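Local coordinates for VWFA domain-containing protein (Alicyclobacillus acidocaldarius subsp. acidocaldarius, PDB 3RAG), which is of unknown function but has a von Willebrand factor A-type fold that binds a sodium ion, and may bind partners in a metal-dependent way, at residues A[8-13]-A[131-136]. Numbering follows the deposited sequence.
Sequences ATIRQI and DEVALH
Ile10 and Leu135 pair, as do Arg11 and His136, where strands 10-17 and 135-142 begin as parallel neighbours in the central, mixed sheet of an alpha/beta, vWA-like fold. Just past their far ends these strands lead to the sodium ligands Asp18, Ser144 and Ser146. Three backbone hydrogen bonds establish the register: Ile10 N to Ala134 O (3.0 Å), His136 N to Ile10 O (2.8 Å, 172° at the hydrogen) and Gln12 N to His136 O (2.9 Å). Ile10 thus bonds through both its N and O to residues flanking Leu135, as in a parallel bridge.

Apolar contacts fill the Ile10 and Leu135 face, which helix 79-106 covers through Met91 and Leu95. A chi1 of -67° sets Ile10 CG1 beside the backbone N, where it meets Val133 CG2 at 3.7 Å, and turns CG2 anti to that N, against Leu135 CD1.

On the other face, Thr9 CG2 sits over the centre of the His136 ring, 3.8 Å from its centroid and 13° off the normal, a CH-pi contact; His228 meets the same ring edge-to-face. Without the imidazole, as with an alanine here, the Thr9 methyl would probably lose the ring it rests on and a bridging water its ND1 partner.

One water joins Thr9 OG1 to Ala134 N; another, in the planes of both flat groups, accepts from Arg11 NE at 2.7 Å and hydrogen-bonds His136 ND1 at 2.7 Å.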
loop_
_atom_site.group_PDB
_atom_site.type_symbol
_atom_site.label_atom_id
_atom_site.label_comp_id
_atom_site.label_asym_id
_atom_site.label_seq_id
_atom_site.Cartn_x
_atom_site.Cartn_y
_atom_site.Cartn_z
ATOM N N ALA A 8 -16.511 5.118 -2.370
ATOM C CA ALA A 8 -15.183 5.691 -2.163
ATOM C C ALA A 8 -14.162 4.658 -1.659
ATOM O O ALA A 8 -13.243 5.002 -0.919
ATOM C CB ALA A 8 -15.247 6.913 -1.223
ATOM N N THR A 9 -14.324 3.407 -2.080
ATOM C CA THR A 9 -13.399 2.330 -1.677
ATOM C C THR A 9 -11.947 2.725 -1.922
ATOM O O THR A 9 -11.614 3.251 -2.984
ATOM C CB THR A 9 -13.715 1.018 -2.423
ATOM O OG1 THR A 9 -15.024 0.590 -2.039
ATOM C CG2 THR A 9 -12.688 -0.084 -2.089
ATOM N N ILE A 10 -11.088 2.485 -0.932
ATOM C CA ILE A 10 -9.680 2.863 -1.042
ATOM C C ILE A 10 -8.889 1.633 -1.512
ATOM O O ILE A 10 -9.140 0.529 -1.051
ATOM C CB ILE A 10 -9.148 3.370 0.306
ATOM C CG1 ILE A 10 -9.837 4.694 0.678
ATOM C CG2 ILE A 10 -7.625 3.572 0.254
ATOM C CD1 ILE A 10 -9.355 5.918 -0.129
ATOM N N ARG A 11 -7.968 1.837 -2.455
ATOM C CA ARG A 11 -7.177 0.748 -3.020
ATOM C C ARG A 11 -5.697 1.115 -2.986
ATOM O O ARG A 11 -5.289 2.104 -3.593
ATOM C CB ARG A 11 -7.601 0.505 -4.463
ATOM C CG ARG A 11 -9.045 0.044 -4.574
ATOM C CD ARG A 11 -9.469 -0.166 -6.026
ATOM N NE ARG A 11 -10.836 -0.682 -6.066
ATOM C CZ ARG A 11 -11.908 0.096 -6.157
ATOM N NH1 ARG A 11 -11.752 1.404 -6.249
ATOM N NH2 ARG A 11 -13.125 -0.430 -6.166
ATOM N N GLN A 12 -4.898 0.332 -2.272
ATOM C CA GLN A 12 -3.510 0.705 -2.079
ATOM C C GLN A 12 -2.614 -0.493 -2.241
ATOM O O GLN A 12 -3.007 -1.617 -1.944
ATOM C CB GLN A 12 -3.283 1.302 -0.685
ATOM C CG GLN A 12 -3.891 2.712 -0.528
ATOM C CD GLN A 12 -3.508 3.359 0.794
ATOM O OE1 GLN A 12 -2.757 2.783 1.592
ATOM N NE2 GLN A 12 -4.029 4.559 1.034
ATOM N N ILE A 13 -1.410 -0.228 -2.720
ATOM C CA ILE A 13 -0.362 -1.236 -2.779
ATOM C C ILE A 13 0.751 -0.708 -1.888
ATOM O O ILE A 13 1.200 0.426 -2.064
ATOM C CB ILE A 13 0.184 -1.383 -4.218
ATOM C CG1 ILE A 13 -0.919 -1.891 -5.173
ATOM C CG2 ILE A 13 1.433 -2.291 -4.224
ATOM C CD1 ILE A 13 -0.545 -1.808 -6.682
ATOM N N ASP A 131 -12.844 6.109 8.370
ATOM C CA ASP A 131 -13.191 4.972 9.217
ATOM C C ASP A 131 -14.081 3.947 8.529
ATOM O O ASP A 131 -14.009 2.747 8.834
ATOM C CB ASP A 131 -13.885 5.457 10.505
ATOM C CG ASP A 131 -14.310 4.305 11.405
ATOM O OD1 ASP A 131 -13.422 3.576 11.901
ATOM O OD2 ASP A 131 -15.527 4.125 11.619
ATOM N N GLU A 132 -14.926 4.415 7.612
ATOM C CA GLU A 132 -16.058 3.619 7.117
ATOM C C GLU A 132 -15.947 3.037 5.717
ATOM O O GLU A 132 -16.624 2.054 5.412
ATOM C CB GLU A 132 -17.368 4.426 7.237
ATOM C CG GLU A 132 -17.764 4.667 8.645
ATOM C CD GLU A 132 -19.047 5.484 8.762
ATOM O OE1 GLU A 132 -19.641 5.812 7.711
ATOM O OE2 GLU A 132 -19.443 5.794 9.903
ATOM N N VAL A 133 -15.107 3.608 4.861
ATOM C CA VAL A 133 -14.980 3.043 3.517
ATOM C C VAL A 133 -14.300 1.677 3.578
ATOM O O VAL A 133 -13.587 1.365 4.534
ATOM C CB VAL A 133 -14.202 3.974 2.518
ATOM C CG1 VAL A 133 -14.870 5.364 2.405
ATOM C CG2 VAL A 133 -12.702 4.108 2.889
ATOM N N ALA A 134 -14.533 0.862 2.559
ATOM C CA ALA A 134 -13.786 -0.375 2.408
ATOM C C ALA A 134 -12.332 -0.010 2.093
ATOM O O ALA A 134 -12.066 0.997 1.438
ATOM C CB ALA A 134 -14.404 -1.264 1.300
ATOM N N LEU A 135 -11.400 -0.816 2.592
ATOM C CA LEU A 135 -9.988 -0.603 2.320
ATOM C C LEU A 135 -9.469 -1.878 1.698
ATOM O O LEU A 135 -9.533 -2.948 2.320
ATOM C CB LEU A 135 -9.232 -0.314 3.619
ATOM C CG LEU A 135 -7.700 -0.314 3.520
ATOM C CD1 LEU A 135 -7.242 0.652 2.435
ATOM C CD2 LEU A 135 -7.095 0.034 4.868
ATOM N N HIS A 136 -8.981 -1.784 0.465
ATOM C CA HIS A 136 -8.406 -2.962 -0.199
ATOM C C HIS A 136 -6.912 -2.700 -0.321
ATOM O O HIS A 136 -6.519 -1.707 -0.895
ATOM C CB HIS A 136 -8.985 -3.156 -1.596
ATOM C CG HIS A 136 -10.447 -3.452 -1.604
ATOM N ND1 HIS A 136 -11.188 -3.485 -2.767
ATOM C CD2 HIS A 136 -11.305 -3.733 -0.597
ATOM C CE1 HIS A 136 -12.444 -3.773 -2.473
ATOM N NE2 HIS A 136 -12.541 -3.932 -1.164
HETATM O O HOH W 1 -16.346 1.703 0.436
HETATM O O HOH W 2 -10.163 -3.201 -5.293
#